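Local coordinates for protein putative NTP pyrophosphohydrolase (Exiguobacterium sibiricum 255-15, PDB 3NL9) that is a putative NTP pyrophosphohydrolase of the MazG clan that probably hydrolyses nucleoside triphosphates to monophosphates and pyrophosphate, at residues 8-13 with 122-127; 16-21 with 144-149. All blocks are in the same frame, centred on the assembly; numbering follows the deposited sequence.

Interaction 1 of 2, residues 8-13 with 122-127; sequences YQDVKQ and IVQQAN
In Gln-124 the first torsion carries CG anti to the backbone N and a bend at chi2 (64°) swings the amide across to helix 7-17, where Asp-10 holds CG beside its own backbone N and sets its carboxylate obliquely across the arriving side chain. The carboxylate of Asp-10 and the amide of Gln-124 lie stacked in nearly parallel planes, 15° apart. Asp-10 CB touches the amide carbon, 3.6 Å from Gln-124 CD, and Asp-10 CG lies 4.1 Å from Gln-124 CG. The amide donates to the backbone rather than to the carboxylate: Gln-124 NE2 reaches Asp-10 O at 3.0 Å. This bond is bent, with an N-H...O angle of 137°, and the donor sits above the carbonyl plane instead of on a lone pair. At the other branch of the amide, OE1 is hydrogen-bonded to Tyr-103 OH of the second subunit, so both polar ends of this buried group are engaged. Gln-13, one turn beyond Asp-10, only grazes the amide, its CG 4.5 Å from Gln-124 NE2. The two segments run nearly parallel and their axes stay 10.6 Å apart, a spacing bridged here largely by the one long glutamine. Phe-120, a turn earlier on helix 117-128, packs against the side chains of Asp-10 and Val-11. The contact thus joins two helices of an all-helical subunit at its dimer interface. Because one amide uses its N-H on helix 7-17 and its oxygen on the partner chain, the two bonds probably fix the flip of the Gln-124 amide and tie the helix pair to the second subunit.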
loop_
_atom_site.group_PDB
_atom_site.type_symbol
_atom_site.label_atom_id
_atom_site.label_comp_id
_atom_site.label_asym_id
_atom_site.label_seq_id
_atom_site.Cartn_x
_atom_site.Cartn_y
_atom_site.Cartn_z
ATOM N N TYR A 8 -7.241 6.924 7.940
ATOM C CA TYR A 8 -8.215 5.856 8.141
ATOM C C TYR A 8 -9.639 6.417 8.254
ATOM O O TYR A 8 -10.590 5.864 7.677
ATOM C CB TYR A 8 -7.834 5.024 9.400
ATOM C CG TYR A 8 -8.849 3.948 9.763
ATOM C CD1 TYR A 8 -8.953 2.759 9.036
ATOM C CD2 TYR A 8 -9.741 4.151 10.800
ATOM C CE1 TYR A 8 -9.918 1.775 9.388
ATOM C CE2 TYR A 8 -10.682 3.198 11.146
ATOM C CZ TYR A 8 -10.773 2.014 10.439
ATOM O OH TYR A 8 -11.724 1.081 10.818
ATOM N N GLN A 9 -9.813 7.486 9.025
ATOM C CA GLN A 9 -11.158 8.082 9.182
ATOM C C GLN A 9 -11.657 8.650 7.847
ATOM O O GLN A 9 -12.829 8.539 7.550
ATOM C CB GLN A 9 -11.182 9.139 10.278
ATOM C CG GLN A 9 -10.947 8.523 11.705
ATOM C CD GLN A 9 -12.013 7.516 12.112
ATOM O OE1 GLN A 9 -13.182 7.638 11.717
ATOM N NE2 GLN A 9 -11.626 6.527 12.934
ATOM N N ASP A 10 -10.748 9.187 7.032
ATOM C CA ASP A 10 -11.119 9.771 5.720
ATOM C C ASP A 10 -11.610 8.684 4.750
ATOM O O ASP A 10 -12.670 8.807 4.144
ATOM C CB ASP A 10 -9.931 10.518 5.114
ATOM C CG ASP A 10 -9.695 11.924 5.746
ATOM O OD1 ASP A 10 -10.523 12.413 6.526
ATOM O OD2 ASP A 10 -8.656 12.538 5.448
ATOM N N VAL A 11 -10.885 7.563 4.654
ATOM C CA VAL A 11 -11.362 6.445 3.830
ATOM C C VAL A 11 -12.603 5.799 4.407
ATOM O O VAL A 11 -13.476 5.391 3.671
ATOM C CB VAL A 11 -10.316 5.361 3.584
ATOM C CG1 VAL A 11 -10.913 4.225 2.672
ATOM C CG2 VAL A 11 -9.138 5.968 2.941
ATOM N N LYS A 12 -12.678 5.696 5.735
ATOM C CA LYS A 12 -13.875 5.160 6.362
ATOM C C LYS A 12 -15.090 5.998 5.966
ATOM O O LYS A 12 -16.170 5.482 5.621
ATOM C CB LYS A 12 -13.681 5.136 7.877
ATOM C CG LYS A 12 -14.836 4.497 8.620
ATOM C CD LYS A 12 -14.489 4.279 10.075
ATOM C CE LYS A 12 -15.742 3.880 10.840
ATOM N NZ LYS A 12 -15.414 3.380 12.192
ATOM N N GLN A 13 -14.904 7.301 6.009
ATOM C CA GLN A 13 -15.921 8.253 5.560
ATOM C C GLN A 13 -16.328 8.036 4.066
ATOM O O GLN A 13 -17.501 8.003 3.728
ATOM C CB GLN A 13 -15.317 9.646 5.697
ATOM C CG GLN A 13 -16.134 10.723 5.051
ATOM C CD GLN A 13 -17.209 11.121 5.931
ATOM O OE1 GLN A 13 -16.965 11.870 6.892
ATOM N NE2 GLN A 13 -18.426 10.590 5.681
ATOM N N ILE A 122 -5.841 15.770 -1.453
ATOM C CA ILE A 122 -6.389 16.100 -2.778
ATOM C C ILE A 122 -7.271 14.941 -3.301
ATOM O O ILE A 122 -8.402 15.153 -3.790
ATOM C CB ILE A 122 -5.237 16.483 -3.772
ATOM C CG1 ILE A 122 -4.660 17.836 -3.370
ATOM C CG2 ILE A 122 -5.756 16.492 -5.211
ATOM C CD1 ILE A 122 -3.275 18.094 -3.884
ATOM N N VAL A 123 -6.789 13.712 -3.142
ATOM C CA VAL A 123 -7.528 12.507 -3.599
ATOM C C VAL A 123 -8.804 12.381 -2.789
ATOM O O VAL A 123 -9.896 12.183 -3.331
ATOM C CB VAL A 123 -6.641 11.221 -3.490
ATOM C CG1 VAL A 123 -7.445 9.951 -3.711
ATOM C CG2 VAL A 123 -5.537 11.251 -4.528
ATOM N N GLN A 124 -8.678 12.511 -1.475
ATOM C CA GLN A 124 -9.856 12.466 -0.597
ATOM C C GLN A 124 -10.943 13.462 -0.962
ATOM O O GLN A 124 -12.148 13.121 -0.984
ATOM C CB GLN A 124 -9.421 12.719 0.872
ATOM C CG GLN A 124 -10.595 12.779 1.877
ATOM C CD GLN A 124 -11.322 11.456 1.985
ATOM O OE1 GLN A 124 -10.831 10.421 1.530
ATOM N NE2 GLN A 124 -12.442 11.462 2.672
ATOM N N GLN A 125 -10.538 14.704 -1.201
ATOM C CA GLN A 125 -11.513 15.768 -1.451
ATOM C C GLN A 125 -12.238 15.562 -2.794
ATOM O O GLN A 125 -13.465 15.728 -2.901
ATOM C CB GLN A 125 -10.840 17.136 -1.361
ATOM C CG GLN A 125 -10.401 17.462 0.046
ATOM C CD GLN A 125 -9.949 18.903 0.261
ATOM O OE1 GLN A 125 -10.170 19.783 -0.576
ATOM N NE2 GLN A 125 -9.343 19.149 1.418
ATOM N N ALA A 126 -11.488 15.156 -3.799
ATOM C CA ALA A 126 -12.036 14.846 -5.126
ATOM C C ALA A 126 -12.997 13.641 -5.073
ATOM O O ALA A 126 -14.064 13.624 -5.706
ATOM C CB ALA A 126 -10.860 14.581 -6.117
ATOM N N ASN A 127 -12.618 12.626 -4.297
ATOM C CA ASN A 127 -13.464 11.479 -4.120
ATOM C C ASN A 127 -14.787 11.937 -3.501
ATOM O O ASN A 127 -15.863 11.570 -3.990
ATOM C CB ASN A 127 -12.786 10.432 -3.212
ATOM C CG ASN A 127 -11.852 9.493 -3.972
ATOM O OD1 ASN A 127 -11.736 9.575 -5.198
ATOM N ND2 ASN A 127 -11.226 8.551 -3.242
#

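Interaction 2 of 2, residues 16-21 with 144-149; sequences QTFHHP and QKVMKP
A Schellman motif closes helix 7-17, with His-19 as its C-prime residue at positive phi, and the aromatic residues of this helix end receive Val-146 from the loop between helices 117-128 and 156-170. The valine meets Phe-18 at about a right angle. Its CG1, anti to the backbone N (chi1 177°), lies 3.5 Å from Phe-18 CD1 and 3.7 Å from Phe-18 CE1, approaching that side of the ring obliquely. The second methyl faces two residues: Val-146 CG2 is 3.9 Å from Phe-18 CD1 and, more loosely, 4.2 Å from His-20 NE2. No hydrogen bond spans the two segments, and apolar contact alone joins them. The Phe-18 ring is further packed by a stack with Phe-14 and by Pro-137, while the His-20 ring meets both Phe-14 and His-15 and has Phe-18 O above one face, offset toward the rim. On the loop side, the backbone of Met-147, a selenomethionine here, is hydrogen-bonded to that of Ile-138. An alanine in place of Val-146 would remove both methyl branches, and is likely to leave the CD1-CE1 side of Phe-18 and NE2 of the His-20 ring without their apolar partner from the loop. The contact is a hydrophobic interaction beside a Schellman helix C-cap, through which an irregular loop packs on the end of a helix.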
loop_
_atom_site.group_PDB
_atom_site.type_symbol
_atom_site.label_atom_id
_atom_site.label_comp_id
_atom_site.label_asym_id
_atom_site.label_seq_id
_atom_site.Cartn_x
_atom_site.Cartn_y
_atom_site.Cartn_z
ATOM N N GLN A 16 -18.543 4.882 3.819
ATOM C CA GLN A 16 -19.940 5.103 4.272
ATOM C C GLN A 16 -20.660 5.909 3.200
ATOM O O GLN A 16 -21.709 5.510 2.741
ATOM C CB GLN A 16 -20.035 5.862 5.617
ATOM C CG GLN A 16 -19.497 5.085 6.858
ATOM C CD GLN A 16 -19.572 5.879 8.189
ATOM O OE1 GLN A 16 -20.659 6.172 8.696
ATOM N NE2 GLN A 16 -18.404 6.217 8.749
ATOM N N THR A 17 -20.048 7.005 2.747
ATOM C CA THR A 17 -20.747 7.950 1.863
ATOM C C THR A 17 -21.167 7.263 0.513
ATOM O O THR A 17 -22.308 7.429 0.052
ATOM C CB THR A 17 -19.900 9.242 1.663
ATOM O OG1 THR A 17 -19.829 9.974 2.910
ATOM C CG2 THR A 17 -20.492 10.163 0.596
ATOM N N PHE A 18 -20.285 6.411 -0.018
ATOM C CA PHE A 18 -20.420 5.814 -1.348
ATOM C C PHE A 18 -20.786 4.331 -1.311
ATOM O O PHE A 18 -20.696 3.622 -2.335
ATOM C CB PHE A 18 -19.110 6.086 -2.131
ATOM C CG PHE A 18 -18.997 7.524 -2.533
ATOM C CD1 PHE A 18 -19.551 7.975 -3.729
ATOM C CD2 PHE A 18 -18.435 8.452 -1.681
ATOM C CE1 PHE A 18 -19.527 9.333 -4.047
ATOM C CE2 PHE A 18 -18.421 9.813 -2.003
ATOM C CZ PHE A 18 -18.941 10.249 -3.176
ATOM N N HIS A 19 -21.223 3.889 -0.126
ATOM C CA HIS A 19 -21.752 2.544 0.100
ATOM C C HIS A 19 -20.736 1.447 -0.235
ATOM O O HIS A 19 -21.090 0.466 -0.873
ATOM C CB HIS A 19 -23.047 2.283 -0.700
ATOM C CG HIS A 19 -24.128 3.307 -0.500
ATOM N ND1 HIS A 19 -25.280 3.318 -1.261
ATOM C CD2 HIS A 19 -24.239 4.348 0.364
ATOM C CE1 HIS A 19 -26.053 4.318 -0.871
ATOM N NE2 HIS A 19 -25.439 4.966 0.105
ATOM N N HIS A 20 -19.475 1.611 0.155
ATOM C CA HIS A 20 -18.535 0.487 0.136
ATOM C C HIS A 20 -18.581 -0.203 1.494
ATOM O O HIS A 20 -19.067 0.381 2.476
ATOM C CB HIS A 20 -17.106 0.942 -0.217
ATOM C CG HIS A 20 -17.016 1.651 -1.529
ATOM N ND1 HIS A 20 -17.035 0.992 -2.736
ATOM C CD2 HIS A 20 -16.906 2.969 -1.825
ATOM C CE1 HIS A 20 -16.949 1.870 -3.720
ATOM N NE2 HIS A 20 -16.857 3.077 -3.195
ATOM N N PRO A 21 -18.123 -1.469 1.543
ATOM C CA PRO A 21 -18.143 -2.220 2.788
ATOM C C PRO A 21 -17.319 -1.578 3.875
ATOM O O PRO A 21 -16.258 -0.980 3.602
ATOM C CB PRO A 21 -17.546 -3.596 2.396
ATOM C CG PRO A 21 -17.810 -3.722 0.922
ATOM C CD PRO A 21 -17.718 -2.317 0.389
ATOM N N GLN A 144 -22.604 -1.086 -10.603
ATOM C CA GLN A 144 -22.733 -0.103 -9.515
ATOM C C GLN A 144 -21.501 0.791 -9.322
ATOM O O GLN A 144 -21.224 1.231 -8.200
ATOM C CB GLN A 144 -23.074 -0.821 -8.197
ATOM C CG GLN A 144 -24.425 -1.524 -8.197
ATOM C CD GLN A 144 -25.561 -0.600 -8.604
ATOM O OE1 GLN A 144 -25.859 -0.448 -9.789
ATOM N NE2 GLN A 144 -26.195 0.025 -7.623
ATOM N N LYS A 145 -20.764 1.055 -10.403
ATOM C CA LYS A 145 -19.578 1.895 -10.324
ATOM C C LYS A 145 -20.022 3.310 -9.925
ATOM O O LYS A 145 -21.041 3.808 -10.413
ATOM C CB LYS A 145 -18.818 1.931 -11.660
ATOM C CG LYS A 145 -17.410 2.519 -11.540
ATOM C CD LYS A 145 -16.692 2.655 -12.882
ATOM C CE LYS A 145 -15.252 3.153 -12.688
ATOM N NZ LYS A 145 -14.907 4.268 -13.615
ATOM N N VAL A 146 -19.285 3.919 -9.000
ATOM C CA VAL A 146 -19.532 5.313 -8.636
ATOM C C VAL A 146 -19.085 6.183 -9.819
ATOM O O VAL A 146 -17.931 6.110 -10.254
ATOM C CB VAL A 146 -18.752 5.749 -7.366
ATOM C CG1 VAL A 146 -18.985 7.249 -7.070
ATOM C CG2 VAL A 146 -19.170 4.898 -6.153
HETATM N N MSE A 147 -19.991 7.027 -10.293
HETATM C CA MSE A 147 -19.740 7.873 -11.467
HETATM C C MSE A 147 -19.435 9.314 -11.054
HETATM O O MSE A 147 -19.855 9.756 -9.988
HETATM C CB MSE A 147 -20.970 7.853 -12.367
HETATM C CG MSE A 147 -21.357 6.444 -12.841
HETATM SE SE MSE A 147 -20.044 5.685 -14.064
HETATM C CE MSE A 147 -18.427 5.403 -13.057
ATOM N N LYS A 148 -18.693 10.018 -11.904
ATOM C CA LYS A 148 -18.334 11.412 -11.653
ATOM C C LYS A 148 -19.497 12.326 -12.069
ATOM O O LYS A 148 -20.096 12.148 -13.133
ATOM C CB LYS A 148 -17.063 11.809 -12.432
ATOM C CG LYS A 148 -15.857 10.847 -12.376
ATOM C CD LYS A 148 -14.875 11.179 -13.533
ATOM C CE LYS A 148 -13.958 10.015 -13.948
ATOM N NZ LYS A 148 -13.054 9.571 -12.883
ATOM N N PRO A 149 -19.834 13.323 -11.241
ATOM C CA PRO A 149 -20.909 14.212 -11.678
ATOM C C PRO A 149 -20.410 15.285 -12.639
ATOM O O PRO A 149 -19.204 15.570 -12.690
ATOM C CB PRO A 149 -21.391 14.851 -10.369
ATOM C CG PRO A 149 -20.151 14.899 -9.529
ATOM C CD PRO A 149 -19.322 13.685 -9.904
#

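Overall arrangement
Interactions 1 and 2 follow one another along helix 7-17, with centres about 12 Å apart: the first uses its N-terminal half, the second its C-terminal end and the residues just beyond. They touch directly, Asn-127 O of the 122-127 segment lying 3.4 Å from Phe-18 CZ, so the ring that receives the loop also packs against the end of helix 117-128. Their segments alternate along the chain, and helix 117-128 and the loop that follows it both return to the N-terminal helix. Interaction 1 lies closer to the centre of the chain than interaction 2. 1,2-Ethanediol, probably from the crystallisation liquor, also lies about 4 Å from the side chains of Val-11 and of His-20.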